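Local coordinates for ferulic acid esterase, AmCE1/Fae1A (Anaeromyces mucronatus, PDB 5CXX), which probably hydrolyses feruloyl esters as a family CE1 esterase of the alpha/beta-hydrolase type, and binds ferulic acid in its pocket, at residues Ser71-Asp75 / Asp76-Ala80; Ser223-Gly226 / Gln227-Ser231. All coordinates share one frame; numbering follows the deposited sequence.

Interaction 1: residues Ser71-Asp75 / Asp76-Ala80. With GOL (glycerol), chain I.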
# COMPACT_ATOMS: atom_id res chain seq x y z
N SER A 71 8.32 8.90 -3.68
CA SER A 71 8.11 8.34 -4.98
C SER A 71 6.62 8.24 -5.37
O SER A 71 6.31 8.45 -6.55
CB SER A 71 8.74 6.91 -5.02
OG SER A 71 10.15 7.08 -4.85
N MET A 72 5.73 8.02 -4.40
CA MET A 72 4.31 7.93 -4.79
C MET A 72 3.70 9.32 -5.05
O MET A 72 2.55 9.39 -5.46
CB MET A 72 3.52 7.14 -3.72
CG MET A 72 4.02 5.66 -3.59
SD MET A 72 4.30 4.77 -5.13
CE MET A 72 2.66 4.60 -5.72
N LEU A 73 4.52 10.38 -4.90
CA LEU A 73 4.01 11.74 -5.23
C LEU A 73 4.41 12.15 -6.63
O LEU A 73 4.08 13.27 -7.08
CB LEU A 73 4.52 12.79 -4.23
CG LEU A 73 4.01 12.57 -2.79
CD1 LEU A 73 4.84 13.45 -1.85
CD2 LEU A 73 2.46 12.86 -2.69
N GLU A 74 5.16 11.28 -7.35
CA GLU A 74 5.61 11.67 -8.68
C GLU A 74 4.54 11.67 -9.75
O GLU A 74 4.83 12.13 -10.87
CB GLU A 74 6.77 10.76 -9.14
CG GLU A 74 8.07 11.00 -8.37
CD GLU A 74 8.66 12.41 -8.52
OE1 GLU A 74 8.30 13.20 -9.44
OE2 GLU A 74 9.57 12.73 -7.71
N ASP A 75 3.33 11.19 -9.45
CA ASP A 75 2.16 11.33 -10.31
C ASP A 75 1.06 11.87 -9.39
O ASP A 75 1.00 11.46 -8.22
CB ASP A 75 1.74 9.95 -10.91
CG ASP A 75 0.42 9.99 -11.61
OD1 ASP A 75 -0.59 9.71 -10.95
OD2 ASP A 75 0.39 10.24 -12.83
N ASP A 76 0.19 12.72 -9.90
CA ASP A 76 -0.81 13.37 -9.01
C ASP A 76 -1.93 12.42 -8.56
O ASP A 76 -2.78 12.85 -7.76
CB ASP A 76 -1.42 14.59 -9.74
CG ASP A 76 -0.56 15.80 -9.65
OD1 ASP A 76 0.52 15.78 -8.98
OD2 ASP A 76 -0.95 16.86 -10.22
N SER A 77 -1.98 11.15 -9.01
CA SER A 77 -3.07 10.29 -8.57
C SER A 77 -3.12 10.14 -7.06
O SER A 77 -4.20 10.02 -6.52
CB SER A 77 -2.98 8.89 -9.21
OG SER A 77 -1.70 8.32 -8.94
N THR A 78 -1.98 10.12 -6.37
CA THR A 78 -2.00 9.83 -4.93
C THR A 78 -2.76 10.91 -4.18
O THR A 78 -3.60 10.64 -3.29
CB THR A 78 -0.55 9.70 -4.41
OG1 THR A 78 0.05 8.58 -5.10
CG2 THR A 78 -0.46 9.45 -2.87
N LEU A 79 -2.40 12.16 -4.48
CA LEU A 79 -3.09 13.30 -3.84
C LEU A 79 -4.46 13.56 -4.43
O LEU A 79 -5.33 14.08 -3.72
CB LEU A 79 -2.25 14.59 -3.99
CG LEU A 79 -0.90 14.58 -3.29
CD1 LEU A 79 -0.11 15.86 -3.67
CD2 LEU A 79 -1.08 14.45 -1.75
N ALA A 80 -4.68 13.27 -5.71
CA ALA A 80 -5.95 13.70 -6.32
C ALA A 80 -7.10 12.73 -6.06
O ALA A 80 -8.24 13.17 -5.86
CB ALA A 80 -5.80 13.90 -7.83
C1 GOL I . 5.29 15.48 -9.96
O1 GOL I . 5.15 15.45 -8.54
C2 GOL I . 3.90 15.61 -10.60
O2 GOL I . 2.96 14.70 -10.01
C3 GOL I . 3.97 15.56 -12.14
O3 GOL I . 2.70 15.85 -12.68
O HOH W 1 1.95 14.81 -6.34
O HOH W 2 0.24 12.68 -5.79

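Interaction 2: residues Ser223-Gly226 / Gln227-Ser231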
# COMPACT_ATOMS: atom_id res chain seq x y z
N SER A 223 5.97 -6.03 -17.24
CA SER A 223 7.27 -6.62 -17.60
C SER A 223 8.17 -6.83 -16.34
O SER A 223 9.25 -7.49 -16.45
CB SER A 223 7.99 -5.69 -18.60
OG SER A 223 8.18 -4.44 -17.98
N VAL A 224 7.74 -6.35 -15.17
CA VAL A 224 8.59 -6.41 -13.98
C VAL A 224 8.09 -7.51 -13.03
O VAL A 224 8.93 -8.30 -12.55
CB VAL A 224 8.61 -5.08 -13.25
CG1 VAL A 224 9.39 -5.12 -11.87
CG2 VAL A 224 9.24 -4.02 -14.18
N VAL A 225 6.77 -7.57 -12.79
CA VAL A 225 6.29 -8.61 -11.87
C VAL A 225 5.45 -9.69 -12.59
O VAL A 225 5.06 -10.64 -11.95
CB VAL A 225 5.46 -8.02 -10.68
CG1 VAL A 225 6.33 -6.98 -9.87
CG2 VAL A 225 4.11 -7.35 -11.13
N GLY A 226 5.18 -9.52 -13.89
CA GLY A 226 4.62 -10.60 -14.71
C GLY A 226 3.33 -11.17 -14.16
O GLY A 226 2.38 -10.42 -13.90
N GLN A 227 3.38 -12.49 -13.92
CA GLN A 227 2.19 -13.22 -13.49
C GLN A 227 2.17 -13.40 -12.00
O GLN A 227 1.30 -14.18 -11.49
CB GLN A 227 2.17 -14.58 -14.18
CG GLN A 227 2.02 -14.39 -15.70
CD GLN A 227 0.67 -13.81 -16.06
OE1 GLN A 227 -0.35 -14.42 -15.78
NE2 GLN A 227 0.66 -12.64 -16.69
N PHE A 228 3.04 -12.74 -11.26
CA PHE A 228 3.00 -12.96 -9.80
C PHE A 228 1.75 -12.44 -9.14
O PHE A 228 1.19 -13.15 -8.30
CB PHE A 228 4.29 -12.42 -9.13
CG PHE A 228 5.46 -13.39 -9.39
CD1 PHE A 228 5.55 -14.55 -8.62
CD2 PHE A 228 6.32 -13.22 -10.48
CE1 PHE A 228 6.55 -15.51 -8.87
CE2 PHE A 228 7.34 -14.20 -10.76
CZ PHE A 228 7.47 -15.33 -9.93
N PRO A 229 1.24 -11.27 -9.51
CA PRO A 229 -0.03 -10.85 -8.87
C PRO A 229 -1.14 -11.86 -9.14
O PRO A 229 -1.90 -12.20 -8.23
CB PRO A 229 -0.33 -9.48 -9.53
CG PRO A 229 1.13 -8.89 -9.74
CD PRO A 229 1.94 -10.15 -10.21
N LYS A 230 -1.24 -12.33 -10.38
CA LYS A 230 -2.23 -13.37 -10.66
C LYS A 230 -2.01 -14.63 -9.79
O LYS A 230 -2.99 -15.26 -9.34
CB LYS A 230 -2.17 -13.77 -12.15
CG LYS A 230 -3.28 -14.74 -12.56
CD LYS A 230 -3.20 -14.89 -14.10
CE LYS A 230 -4.27 -15.88 -14.59
NZ LYS A 230 -4.17 -16.10 -16.07
N SER A 231 -0.75 -14.99 -9.57
CA SER A 231 -0.47 -16.16 -8.71
C SER A 231 -1.00 -15.93 -7.29
O SER A 231 -1.56 -16.88 -6.70
CB SER A 231 1.06 -16.51 -8.69
OG SER A 231 1.81 -15.72 -7.77
O HOH W 3 -0.19 -10.91 -12.78

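Interaction 1: residues Ser71-Asp75 / Asp76-Ala80
With CG of D75 anti to the backbone N (chi1 170°) and OG of S77 set between its own N and carbonyl carbon (chi1 55°), carboxylate and hydroxyl meet at the start of helix 77-87. D75 OD1 takes two bonds: S77 OG donates on the anti side at 2.7 Å, close to the carboxylate plane, while S77 N reaches OD1 at 2.8 Å from above that plane. The second is a capping bond, occupying an N-H of the first helical turn. OD2 turns to a salt bridge with R15, and W255 of helix 255-266 touches the side chain. Without this carboxylate, as with an alanine here, S77 N and OG would probably lose their shared acceptor and R15 its charge mate. At the next residue, T78 OG1 donates to M72 O at 2.7 Å, tying the helix back to the 3-10 segment. L73 CD2 rests on L79 CG at 3.8 Å. Water 2 bridges D75 O and L79 N. A glycerol, probably from the crystallisation liquor, spans L73 O and D76 OD1, its O2 donating to OD1 at 2.9 Å. The charge of D75 is likely to be stabilised by both the helix start and the arginine.

Interaction 2: residues Ser223-Gly226 / Gln227-Ser231
The ring of F228 meets V225 through its edge: V225 O lies in the ring plane, 3.2 Å from CD2. The proline ring of P229 comes up against V225 CG2, with CG at 3.6 Å, and the two side chains cross at about a right angle. Both rings belong to the first turn of helix 228-238, entered through a type II' beta turn from V225 to F228 with Q227 at the N-cap. The bond closing the turn runs from F228 N to V225 O at 3.0 Å, nearly straight at 163°, the donor tilted modestly from the carbonyl plane. V225 O is therefore held by the amide while the phenyl edge and P229 CD, 3.6 Å away, border it. G226 supplies the positive phi (56°) that the turn demands; a beta carbon there would collide with Q227 N. Chi1 of V225 (-58°) sets CG1 anti to the carbonyl carbon and leaves CG2 between the backbone N and the carbonyl carbon, facing the proline. The same valine touches S156 and H253, which with D222 form a probable Ser-His-Asp triad, and C218 of strand 213-219. D222 OD1 accepts from the backbone N of both V224 and V225, so the turn is fastened to the probable triad acid, and V224 touches the bound ferulic acid. P229 packs on P181, C218 and W245, setting the helix start against strands 213-219 and 244-248. Further along, the S231 N to Q227 O bond begins the regular helical pattern. Water 3 donates to G226 O and accepts from K230 N. S231 OG donates to F228 O at 2.7 Å, in the carbonyl plane and on a lone pair.

How the interactions relate
Interaction 1 precedes interaction 2 along the chain, and each covers the entry from a loop into a helix: 71-80 follows strand 58-62 and begins helix 77-87, while 223-231 follows strand 213-219 and begins helix 228-238. Both preceding strands belong to the eight-stranded mixed sheet of the alpha/beta-hydrolase fold, with strands 150-155 and 175-179 between them. The centres are 23 Å apart and the nearest atoms about 13 Å, so the two do not touch. Segment 223-231 borders the probable catalytic triad and the ferulic acid; the M72 side chain is about 9 Å from that ligand, placing interaction 1 farther from the pocket.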